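Local coordinates for actin-related protein 8 (Homo sapiens, PDB 4FO0) that binds ATP with low basal ATPase activity, does not polymerize, and serves as a proposed core subunit of the INO80 chromatin-remodelling complex, at residues L79-V82 with D83-I86; K89-S92 with N93-R97; K476-G479 with L480-I484; F519-H522 with R523-K527; P529-F532 with R533-E537. All blocks are in the same frame, centred on the assembly; numbering follows the deposited sequence.

Contact 1 of 5, residues L79-V82 with D83-I86; sequences LKMV and DQAI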
# COMPACT_ATOMS: atom_id res chain seq x y z
N LEU A 79 -13.21 -7.40 17.49
CA LEU A 79 -13.01 -8.81 17.20
C LEU A 79 -14.32 -9.58 17.39
O LEU A 79 -14.58 -10.58 16.73
CB LEU A 79 -11.88 -9.35 18.08
CG LEU A 79 -11.45 -10.80 17.86
CD1 LEU A 79 -10.94 -11.00 16.46
CD2 LEU A 79 -10.41 -11.20 18.90
N LYS A 80 -15.17 -9.08 18.28
CA LYS A 80 -16.51 -9.65 18.44
C LYS A 80 -17.41 -9.33 17.24
O LYS A 80 -18.26 -10.13 16.87
CB LYS A 80 -17.16 -9.18 19.74
CG LYS A 80 -16.58 -9.83 20.97
CD LYS A 80 -17.09 -9.12 22.17
CE LYS A 80 -16.35 -9.52 23.42
NZ LYS A 80 -16.41 -8.35 24.36
N MET A 81 -17.24 -8.16 16.63
CA MET A 81 -17.97 -7.88 15.40
C MET A 81 -17.50 -8.76 14.24
O MET A 81 -18.32 -9.29 13.49
CB MET A 81 -17.90 -6.40 15.05
CG MET A 81 -18.44 -5.50 16.17
SD MET A 81 -20.15 -5.90 16.65
CE MET A 81 -20.99 -5.89 15.05
N VAL A 82 -16.18 -8.93 14.13
CA VAL A 82 -15.60 -9.85 13.15
C VAL A 82 -16.17 -11.25 13.34
O VAL A 82 -16.67 -11.87 12.40
CB VAL A 82 -14.04 -9.94 13.27
CG1 VAL A 82 -13.48 -10.83 12.18
CG2 VAL A 82 -13.41 -8.55 13.18
N ASP A 83 -16.12 -11.73 14.57
CA ASP A 83 -16.62 -13.05 14.89
C ASP A 83 -18.09 -13.20 14.55
O ASP A 83 -18.51 -14.24 14.07
CB ASP A 83 -16.36 -13.37 16.36
CG ASP A 83 -14.96 -13.99 16.59
OD1 ASP A 83 -14.27 -14.28 15.58
OD2 ASP A 83 -14.56 -14.19 17.76
N GLN A 84 -18.86 -12.14 14.80
CA GLN A 84 -20.29 -12.17 14.55
C GLN A 84 -20.58 -12.29 13.06
O GLN A 84 -21.48 -13.02 12.64
CB GLN A 84 -20.96 -10.92 15.12
CG GLN A 84 -22.43 -10.83 14.78
CD GLN A 84 -23.03 -9.49 15.14
OE1 GLN A 84 -22.65 -8.87 16.13
NE2 GLN A 84 -23.98 -9.04 14.33
N ALA A 85 -19.80 -11.55 12.28
CA ALA A 85 -19.88 -11.58 10.83
C ALA A 85 -19.45 -12.93 10.27
O ALA A 85 -19.94 -13.36 9.24
CB ALA A 85 -19.02 -10.47 10.23
N ILE A 86 -18.51 -13.58 10.94
CA ILE A 86 -18.01 -14.86 10.46
C ILE A 86 -19.08 -15.94 10.64
O ILE A 86 -19.43 -16.66 9.69
CB ILE A 86 -16.73 -15.27 11.21
CG1 ILE A 86 -15.56 -14.39 10.78
CG2 ILE A 86 -16.40 -16.72 10.95
CD1 ILE A 86 -14.27 -14.68 11.56
O HOH W 1 -21.01 -9.75 18.17
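Two successive turns of the amphipathic helix 71-88 meet here, and the contact joins Val82 to Ile86 on the buried side and Met81 to Gln84 on the outer side. The backbone supplies regular i to i+4 bonds from Leu79, Lys80, Met81 and Val82 to the four residues that follow, with Asp83 N to Leu79 O at 2.9 Å as an example. On the inner face Val82 CG1, anti to its own N (chi1 -176°), lies alongside Ile86 CD1 at 4.0 Å; both branched chains point the same way. Apolar side chains suit this face because helix 353-359 covers it, Met359 touching Val82, Ala85 and Ile86, while Leu79 packs on Trp289 and Arg293 of helix 280-293. In the actin fold of this protein, the apolar face of helix 71-88 thus packs on two other helices. Asp83 sits at the border between the two sides, its OD1 hydrogen-bonded to Gln356. On the exposed side the Met81 chain folds back at chi2 and chi3, which brings its methyl CE beside Gln84 OE1 at 3.6 Å, the two side chains running next to each other. A water donates to that same Gln84 OE1 at 2.8 Å and also to Lys80 O, a carbonyl that already accepts Gln84 N, so that two donors share it.

Contact 2 of 5, residues K89-S92 with N93-R97; sequences KKMS and NGTRR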
# COMPACT_ATOMS: atom_id res chain seq x y z
N LYS A 89 -22.26 -15.83 8.43
CA LYS A 89 -22.13 -16.27 7.04
C LYS A 89 -21.98 -17.78 6.98
O LYS A 89 -21.04 -18.35 7.52
CB LYS A 89 -20.92 -15.60 6.39
CG LYS A 89 -20.62 -16.04 4.97
CD LYS A 89 -19.55 -15.13 4.35
CE LYS A 89 -19.28 -15.49 2.90
NZ LYS A 89 -18.45 -14.49 2.20
N LYS A 90 -22.93 -18.44 6.33
CA LYS A 90 -22.91 -19.89 6.29
C LYS A 90 -21.84 -20.35 5.33
O LYS A 90 -21.32 -19.56 4.53
CB LYS A 90 -24.27 -20.44 5.84
CG LYS A 90 -25.44 -19.94 6.66
CD LYS A 90 -25.32 -20.36 8.11
CE LYS A 90 -26.68 -20.77 8.65
NZ LYS A 90 -27.17 -21.98 7.94
N MET A 91 -21.50 -21.63 5.40
CA MET A 91 -20.51 -22.18 4.50
C MET A 91 -21.18 -22.69 3.23
O MET A 91 -22.40 -22.64 3.11
CB MET A 91 -19.70 -23.26 5.19
CG MET A 91 -18.89 -22.71 6.35
SD MET A 91 -17.57 -23.82 6.85
CE MET A 91 -18.52 -25.23 7.45
N SER A 92 -20.38 -23.17 2.28
CA SER A 92 -20.90 -23.59 0.98
C SER A 92 -21.93 -24.70 1.09
O SER A 92 -22.87 -24.76 0.30
CB SER A 92 -19.76 -24.02 0.06
OG SER A 92 -19.01 -22.90 -0.37
N ASN A 93 -21.75 -25.58 2.07
CA ASN A 93 -22.70 -26.66 2.30
C ASN A 93 -23.93 -26.21 3.10
O ASN A 93 -24.75 -27.03 3.51
CB ASN A 93 -22.01 -27.83 2.99
CG ASN A 93 -21.54 -27.48 4.39
OD1 ASN A 93 -21.97 -26.48 4.97
ND2 ASN A 93 -20.67 -28.31 4.95
N GLY A 94 -24.04 -24.90 3.35
CA GLY A 94 -25.13 -24.34 4.11
C GLY A 94 -25.07 -24.44 5.63
O GLY A 94 -25.99 -24.02 6.32
N THR A 95 -23.98 -25.00 6.16
CA THR A 95 -23.88 -25.14 7.62
C THR A 95 -23.14 -23.97 8.24
O THR A 95 -22.53 -23.17 7.54
CB THR A 95 -23.14 -26.43 7.99
OG1 THR A 95 -21.74 -26.29 7.70
CG2 THR A 95 -23.70 -27.60 7.20
N ARG A 96 -23.20 -23.88 9.57
CA ARG A 96 -22.37 -22.92 10.29
C ARG A 96 -20.89 -23.32 10.30
O ARG A 96 -20.53 -24.50 10.31
CB ARG A 96 -22.81 -22.79 11.74
CG ARG A 96 -24.17 -22.21 11.93
CD ARG A 96 -24.19 -20.72 11.74
NE ARG A 96 -25.55 -20.23 11.94
CZ ARG A 96 -25.92 -18.98 11.70
NH1 ARG A 96 -25.05 -18.10 11.25
NH2 ARG A 96 -27.18 -18.63 11.91
N ARG A 97 -20.04 -22.30 10.31
CA ARG A 97 -18.61 -22.48 10.44
C ARG A 97 -18.28 -22.70 11.93
O ARG A 97 -18.51 -21.83 12.77
CB ARG A 97 -17.89 -21.26 9.89
CG ARG A 97 -16.39 -21.36 9.84
CD ARG A 97 -15.81 -19.98 10.01
NE ARG A 97 -14.40 -20.01 10.35
CZ ARG A 97 -13.43 -20.11 9.44
NH1 ARG A 97 -13.74 -20.21 8.15
NH2 ARG A 97 -12.17 -20.12 9.82
O HOH W 2 -21.35 -19.63 9.65
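This is a surface turn in the loop between helices 71-88 and 102-109, a type I beta turn from Met91 to Gly94 followed by a G1 bulge. Gly94 N bonds to Met91 O at 2.8 Å, and Met91 N gives a nearly straight bond to Thr95 O (2.8 Å, 170°). Glycine fits the bulge position because phi is positive there. Asn93 adds an Asx turn: its OD1 accepts from both Thr95 N at 2.8 Å and Thr95 OG1 at 2.7 Å, so two bonds fix the amide. The Asn93 chi1 of 65° tucks CG between the backbone N and carbonyl carbon, turning OD1 back to Thr95. Lys90 NZ bonds to Gly94 O at 2.9 Å, while Lys90 CE rests over one face of the Arg96 guanidinium, 3.5 Å from NE. Met91 lies across Thr95 and Arg97, its CE 3.4 Å from Thr95 OG1 and its SD beside Arg97 CB, where the two chains cross at about a right angle. A water bridges Lys89 O and Arg97 N. Arg96 NH1 hydrogen-bonds to Trp87 O of helix 71-88, with a cation-pi contact to the Trp87 ring; Ser92 OG bonds to Asp325, Arg97 forms a salt bridge with Asp352, and Lys89 leans on helix 516-527.

Contact 3 of 5, residues K476-G479 with L480-I484; sequences KALG and LDKAI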
# COMPACT_ATOMS: atom_id res chain seq x y z
N LYS A 476 -13.59 8.09 13.93
CA LYS A 476 -14.03 6.70 13.87
C LYS A 476 -13.60 6.05 12.56
O LYS A 476 -13.70 6.63 11.47
CB LYS A 476 -15.54 6.57 14.07
CG LYS A 476 -16.15 5.33 13.46
CD LYS A 476 -16.86 4.46 14.49
CE LYS A 476 -17.53 3.26 13.82
NZ LYS A 476 -18.22 2.36 14.80
N ALA A 477 -13.09 4.83 12.67
CA ALA A 477 -12.60 4.14 11.49
C ALA A 477 -13.76 3.43 10.82
O ALA A 477 -14.62 2.83 11.48
CB ALA A 477 -11.47 3.17 11.84
N LEU A 478 -13.76 3.51 9.50
CA LEU A 478 -14.86 3.08 8.67
C LEU A 478 -14.44 1.84 7.90
O LEU A 478 -13.41 1.83 7.22
CB LEU A 478 -15.19 4.21 7.69
CG LEU A 478 -16.44 4.09 6.87
CD1 LEU A 478 -17.61 4.10 7.81
CD2 LEU A 478 -16.52 5.23 5.89
N GLY A 479 -15.23 0.78 8.00
CA GLY A 479 -14.91 -0.46 7.31
C GLY A 479 -14.89 -0.29 5.80
O GLY A 479 -15.56 0.57 5.23
N LEU A 480 -14.12 -1.14 5.14
CA LEU A 480 -13.91 -1.00 3.71
C LEU A 480 -15.23 -1.00 2.91
O LEU A 480 -15.44 -0.14 2.05
CB LEU A 480 -12.95 -2.10 3.26
CG LEU A 480 -12.57 -2.12 1.79
CD1 LEU A 480 -12.08 -0.76 1.37
CD2 LEU A 480 -11.49 -3.17 1.58
N ASP A 481 -16.13 -1.93 3.21
CA ASP A 481 -17.41 -2.02 2.50
C ASP A 481 -18.35 -0.82 2.73
O ASP A 481 -18.96 -0.32 1.79
CB ASP A 481 -18.12 -3.34 2.84
CG ASP A 481 -18.30 -3.57 4.35
OD1 ASP A 481 -17.66 -2.86 5.17
OD2 ASP A 481 -19.07 -4.48 4.72
N LYS A 482 -18.46 -0.37 3.98
CA LYS A 482 -19.20 0.84 4.30
C LYS A 482 -18.67 2.06 3.55
O LYS A 482 -19.44 2.89 3.07
CB LYS A 482 -19.14 1.10 5.81
CG LYS A 482 -19.78 0.03 6.64
CD LYS A 482 -19.72 0.33 8.13
CE LYS A 482 -20.19 -0.88 8.96
NZ LYS A 482 -19.30 -2.09 8.76
N ALA A 483 -17.34 2.16 3.45
CA ALA A 483 -16.70 3.25 2.73
C ALA A 483 -17.04 3.20 1.25
O ALA A 483 -17.35 4.22 0.63
CB ALA A 483 -15.22 3.18 2.91
N ILE A 484 -16.96 2.02 0.66
CA ILE A 484 -17.31 1.88 -0.74
C ILE A 484 -18.74 2.35 -0.97
O ILE A 484 -18.99 3.14 -1.87
CB ILE A 484 -17.18 0.43 -1.21
CG1 ILE A 484 -15.70 0.06 -1.26
CG2 ILE A 484 -17.89 0.24 -2.58
CD1 ILE A 484 -15.46 -1.40 -1.44
O HOH W 3 -17.03 -0.17 10.28
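Leu478 packs against the first turn of helix 480-489, and this apolar side is the close part of the contact. Its CD2 lies 3.7 Å from Ala483 CA and 3.8 Å from Ala483 CB, while CD1 approaches Lys482 CB at 3.9 Å. The leucine CG stands anti to the backbone N (chi1 -170°), which carries CD1 to Lys482 and CD2 to Ala483. Ala483 is small enough for the leucine methyls to come down almost onto the helix backbone, and its own methyl also touches Val260. Gly479 occupies the N-cap. Its carbonyl takes Ala483 N in a bond of 3.0 Å and 160°, nearly along the C=O axis, which opens the helical bonding pattern. Asp481, the residue before Lys482, belongs to this buried part too: its OD1 takes Lys482 N in a weak bond of 2.9 Å, while its OD2 is engaged by Arg523 in a salt bridge. The buried carboxylate thus has a cationic partner, which probably favours its ionised form.

The solvent side is held more loosely. Gly479 N donates to a water at 3.1 Å, and Lys482 NZ reaches the same water only weakly, at 3.3 Å. A bend at chi4 turns the end of this exposed, otherwise extended lysine back to the water.

Leu480 and Ile484 face strands 247-253 and 258-264, and Leu480 lies near the ATP-binding Val253. The whole is a helix start with glycine at the N-cap, laid against the central sheet of an actin-fold nucleotide-binding lobe.

Contact 4 of 5, residues F519-H522 with R523-K527; sequences FLQH and RILNK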
# COMPACT_ATOMS: atom_id res chain seq x y z
N PHE A 519 -15.59 -12.54 -1.45
CA PHE A 519 -15.95 -12.13 -0.10
C PHE A 519 -16.56 -10.74 -0.09
O PHE A 519 -17.59 -10.49 0.54
CB PHE A 519 -14.73 -12.14 0.81
CG PHE A 519 -15.00 -11.62 2.18
CD1 PHE A 519 -15.01 -10.26 2.43
CD2 PHE A 519 -15.24 -12.49 3.22
CE1 PHE A 519 -15.26 -9.77 3.69
CE2 PHE A 519 -15.48 -12.01 4.50
CZ PHE A 519 -15.50 -10.65 4.74
N LEU A 520 -15.92 -9.85 -0.82
CA LEU A 520 -16.32 -8.46 -0.84
C LEU A 520 -17.58 -8.25 -1.67
O LEU A 520 -18.45 -7.45 -1.32
CB LEU A 520 -15.17 -7.60 -1.38
CG LEU A 520 -15.51 -6.14 -1.62
CD1 LEU A 520 -15.83 -5.43 -0.31
CD2 LEU A 520 -14.36 -5.48 -2.34
N GLN A 521 -17.67 -8.97 -2.78
CA GLN A 521 -18.84 -8.88 -3.65
C GLN A 521 -20.08 -9.31 -2.87
O GLN A 521 -21.15 -8.73 -3.02
CB GLN A 521 -18.66 -9.76 -4.87
CG GLN A 521 -19.86 -10.60 -5.18
CD GLN A 521 -20.46 -10.21 -6.50
OE1 GLN A 521 -19.89 -10.50 -7.56
NE2 GLN A 521 -21.59 -9.53 -6.44
N HIS A 522 -19.91 -10.33 -2.04
CA HIS A 522 -20.99 -10.82 -1.20
C HIS A 522 -21.48 -9.75 -0.23
O HIS A 522 -22.69 -9.57 -0.08
CB HIS A 522 -20.55 -12.07 -0.46
CG HIS A 522 -21.49 -12.52 0.62
ND1 HIS A 522 -22.27 -13.65 0.51
CD2 HIS A 522 -21.75 -11.99 1.84
CE1 HIS A 522 -22.98 -13.80 1.61
NE2 HIS A 522 -22.68 -12.81 2.44
N ARG A 523 -20.56 -9.05 0.43
CA ARG A 523 -20.95 -8.04 1.42
C ARG A 523 -21.64 -6.91 0.71
O ARG A 523 -22.63 -6.37 1.20
CB ARG A 523 -19.75 -7.45 2.15
CG ARG A 523 -18.77 -8.44 2.66
CD ARG A 523 -18.93 -8.64 4.14
NE ARG A 523 -18.81 -7.40 4.92
CZ ARG A 523 -18.96 -7.38 6.24
NH1 ARG A 523 -19.22 -8.52 6.88
NH2 ARG A 523 -18.86 -6.24 6.93
N ILE A 524 -21.10 -6.52 -0.44
CA ILE A 524 -21.68 -5.39 -1.16
C ILE A 524 -23.15 -5.66 -1.51
O ILE A 524 -24.00 -4.82 -1.24
CB ILE A 524 -20.86 -4.99 -2.40
CG1 ILE A 524 -19.49 -4.47 -1.95
CG2 ILE A 524 -21.58 -3.90 -3.19
CD1 ILE A 524 -19.55 -3.42 -0.84
N LEU A 525 -23.45 -6.83 -2.06
CA LEU A 525 -24.83 -7.21 -2.35
C LEU A 525 -25.73 -7.02 -1.15
O LEU A 525 -26.73 -6.30 -1.22
CB LEU A 525 -24.92 -8.67 -2.77
CG LEU A 525 -24.54 -8.95 -4.21
CD1 LEU A 525 -25.17 -10.27 -4.64
CD2 LEU A 525 -25.01 -7.81 -5.07
N ASN A 526 -25.38 -7.67 -0.05
CA ASN A 526 -26.21 -7.63 1.15
C ASN A 526 -26.33 -6.25 1.77
O ASN A 526 -27.39 -5.89 2.28
CB ASN A 526 -25.70 -8.62 2.20
CG ASN A 526 -25.61 -10.04 1.66
OD1 ASN A 526 -26.35 -10.42 0.74
ND2 ASN A 526 -24.70 -10.82 2.23
N LYS A 527 -25.25 -5.48 1.72
CA LYS A 527 -25.17 -4.18 2.39
C LYS A 527 -25.71 -3.03 1.54
O LYS A 527 -26.15 -2.01 2.08
CB LYS A 527 -23.73 -3.86 2.78
CG LYS A 527 -23.36 -4.15 4.22
CD LYS A 527 -23.35 -5.63 4.50
CE LYS A 527 -22.94 -5.92 5.94
NZ LYS A 527 -22.77 -7.38 6.15
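The polar interactions that tie Phe519-His522 to Arg523-Lys527 are backbone bonds of one helix. Ile524 N to Leu520 O is 2.9 Å, Leu525 N to Gln521 O is 3.1 Å and close to straight at 172°, and Asn526 N to His522 O is a longer 3.3 Å yet also nearly straight; Arg523 N to Phe519 O is weak. Beyond them, Asn526 ND2 comes 2.8 Å from His522 NE2, the amide standing almost perpendicular to the ring, 86° between planes. Arginine suits position 523 by spanning two environments. Its methylenes run beside the Phe519 ring, where Arg523 CD lies 3.9 Å from Phe519 CE1, with ring and guanidinium planes only 9° apart, whereas its charged end turns to Tyr363 and Asp481. Bends at chi2 and chi3 fold the chain along the phenylalanine. Apolar packing continues with Leu520 CD1 against Ile524 CG1 at 4.1 Å. The Gln521 amide lies beside Leu525, NE2 3.7 Å from Leu525 CG, and also makes a weak hydrogen bond to Val539 O. In the fold, Leu520 and Gln521 lean on Val541 of strand 540-542, Ile524 touches helix 480-489, Phe519 meets Phe362 from a loop, and Leu525 and Asn526 border Arg533 of helix 530-535.

Contact 5 of 5, residues P529-F532 with R533-E537; sequences PPSF and RRIIE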
# COMPACT_ATOMS: atom_id res chain seq x y z
N PRO A 529 -28.00 -0.62 -1.01
CA PRO A 529 -29.41 -0.21 -1.04
C PRO A 529 -30.21 -1.15 -1.94
O PRO A 529 -29.86 -1.29 -3.12
CB PRO A 529 -29.37 1.19 -1.66
CG PRO A 529 -27.96 1.63 -1.52
CD PRO A 529 -27.13 0.39 -1.62
N PRO A 530 -31.28 -1.76 -1.39
CA PRO A 530 -31.97 -2.88 -2.04
C PRO A 530 -32.68 -2.42 -3.31
O PRO A 530 -32.85 -3.21 -4.24
CB PRO A 530 -32.99 -3.32 -0.99
CG PRO A 530 -32.67 -2.54 0.27
CD PRO A 530 -32.00 -1.29 -0.20
N SER A 531 -33.07 -1.15 -3.33
CA SER A 531 -33.65 -0.54 -4.52
C SER A 531 -32.72 -0.67 -5.73
O SER A 531 -33.15 -1.04 -6.82
CB SER A 531 -33.99 0.92 -4.25
OG SER A 531 -33.09 1.78 -4.93
N PHE A 532 -31.43 -0.36 -5.52
CA PHE A 532 -30.43 -0.45 -6.59
C PHE A 532 -30.05 -1.88 -6.90
O PHE A 532 -29.76 -2.23 -8.05
CB PHE A 532 -29.17 0.34 -6.22
CG PHE A 532 -29.27 1.81 -6.50
CD1 PHE A 532 -29.09 2.30 -7.79
CD2 PHE A 532 -29.54 2.71 -5.46
CE1 PHE A 532 -29.18 3.67 -8.06
CE2 PHE A 532 -29.63 4.08 -5.72
CZ PHE A 532 -29.45 4.56 -7.02
N ARG A 533 -30.03 -2.71 -5.86
CA ARG A 533 -29.71 -4.13 -6.01
C ARG A 533 -30.63 -4.79 -7.03
O ARG A 533 -30.25 -5.74 -7.70
CB ARG A 533 -29.84 -4.84 -4.66
CG ARG A 533 -29.36 -6.27 -4.68
CD ARG A 533 -30.08 -7.09 -3.63
NE ARG A 533 -29.56 -8.45 -3.57
CZ ARG A 533 -28.83 -8.92 -2.56
NH1 ARG A 533 -28.56 -8.14 -1.52
NH2 ARG A 533 -28.39 -10.17 -2.59
N ARG A 534 -31.86 -4.27 -7.12
CA ARG A 534 -32.84 -4.76 -8.08
C ARG A 534 -32.59 -4.17 -9.47
O ARG A 534 -32.32 -4.90 -10.42
CB ARG A 534 -34.26 -4.45 -7.60
CG ARG A 534 -34.72 -5.39 -6.49
CD ARG A 534 -36.14 -5.10 -6.04
NE ARG A 534 -36.17 -4.29 -4.83
CZ ARG A 534 -36.52 -3.00 -4.80
NH1 ARG A 534 -36.90 -2.39 -5.92
NH2 ARG A 534 -36.51 -2.34 -3.64
N ILE A 535 -32.68 -2.85 -9.56
CA ILE A 535 -32.37 -2.15 -10.80
C ILE A 535 -31.12 -2.68 -11.51
O ILE A 535 -31.00 -2.56 -12.73
CB ILE A 535 -32.14 -0.66 -10.52
CG1 ILE A 535 -33.23 -0.13 -9.59
CG2 ILE A 535 -32.06 0.11 -11.83
CD1 ILE A 535 -32.83 1.12 -8.82
N ILE A 536 -30.20 -3.32 -10.79
CA ILE A 536 -28.88 -3.60 -11.35
C ILE A 536 -28.62 -5.08 -11.61
O ILE A 536 -28.85 -5.92 -10.75
CB ILE A 536 -27.76 -3.05 -10.45
CG1 ILE A 536 -27.22 -1.74 -11.02
CG2 ILE A 536 -26.63 -4.06 -10.34
CD1 ILE A 536 -26.08 -1.17 -10.21
N GLU A 537 -28.17 -5.39 -12.83
CA GLU A 537 -28.08 -6.78 -13.27
C GLU A 537 -27.10 -7.65 -12.49
O GLU A 537 -27.42 -8.77 -12.13
CB GLU A 537 -27.73 -6.84 -14.76
CG GLU A 537 -27.23 -5.52 -15.34
CD GLU A 537 -26.24 -5.72 -16.46
OE1 GLU A 537 -26.45 -6.64 -17.28
OE2 GLU A 537 -25.25 -4.96 -16.53
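Pro529 and Arg533 span the first turn of the short surface helix 530-535, with Pro529 as its N-cap. Among the backbone bonds, Arg533 N meets Pro529 O at 3.1 Å, and Arg534 N reaches Pro530 O at 3.2 Å. Ile535 N to Ser531 O is weak, and Ile536 already leaves helical geometry. Proline is well placed at the start: Pro530 has no N-H to donate, and none is needed in a first turn, while its ring restrains phi near the helical value. Two arginines contribute packing of their side chains. Arg534 bends at chi3 and lays its guanidinium back over the chain, so that one face covers Pro530 O, 3.5 Å from NE, and Ser531 CA, 3.5 Å from NH2. Arg533 instead runs extended, with CG anti to its N (chi1 -173°), to touch Leu525 and Asn526 of helix 516-527. Apolar contacts face helix 494-502: the Phe532 ring meets Tyr501, with their planes at about 35°, and the buried Ile536 packs on the same tyrosine, while Ile535 lies at the exposed margin against Lys498. Between the two segments, the Phe532 and Ile535 side chains slant across each other, with Ile535 CD1 4.1 Å from Phe532 CD1.

In the fold
Along the chain the contacts follow in numerical order, contacts 1 and 2 in the earlier and contacts 3 to 5 in the later part of the actin-like sequence. Contact 1 on helix 71-88 runs on into the loop of contact 2, their centres about 15 Å apart, with Ile86 packed on Arg97. Contacts 3 and 4, centres about 13 Å apart, are linked by a salt bridge between helices 480-489 and 516-527; contact 5 lies on the next helix, again about 13 Å from contact 4. Contact 4 also touches contacts 1 and 2, through Ala85 and Lys89, so helix 516-527 connects sequence-distant parts of the actin-like fold, with contact 3 nearest the ATP site.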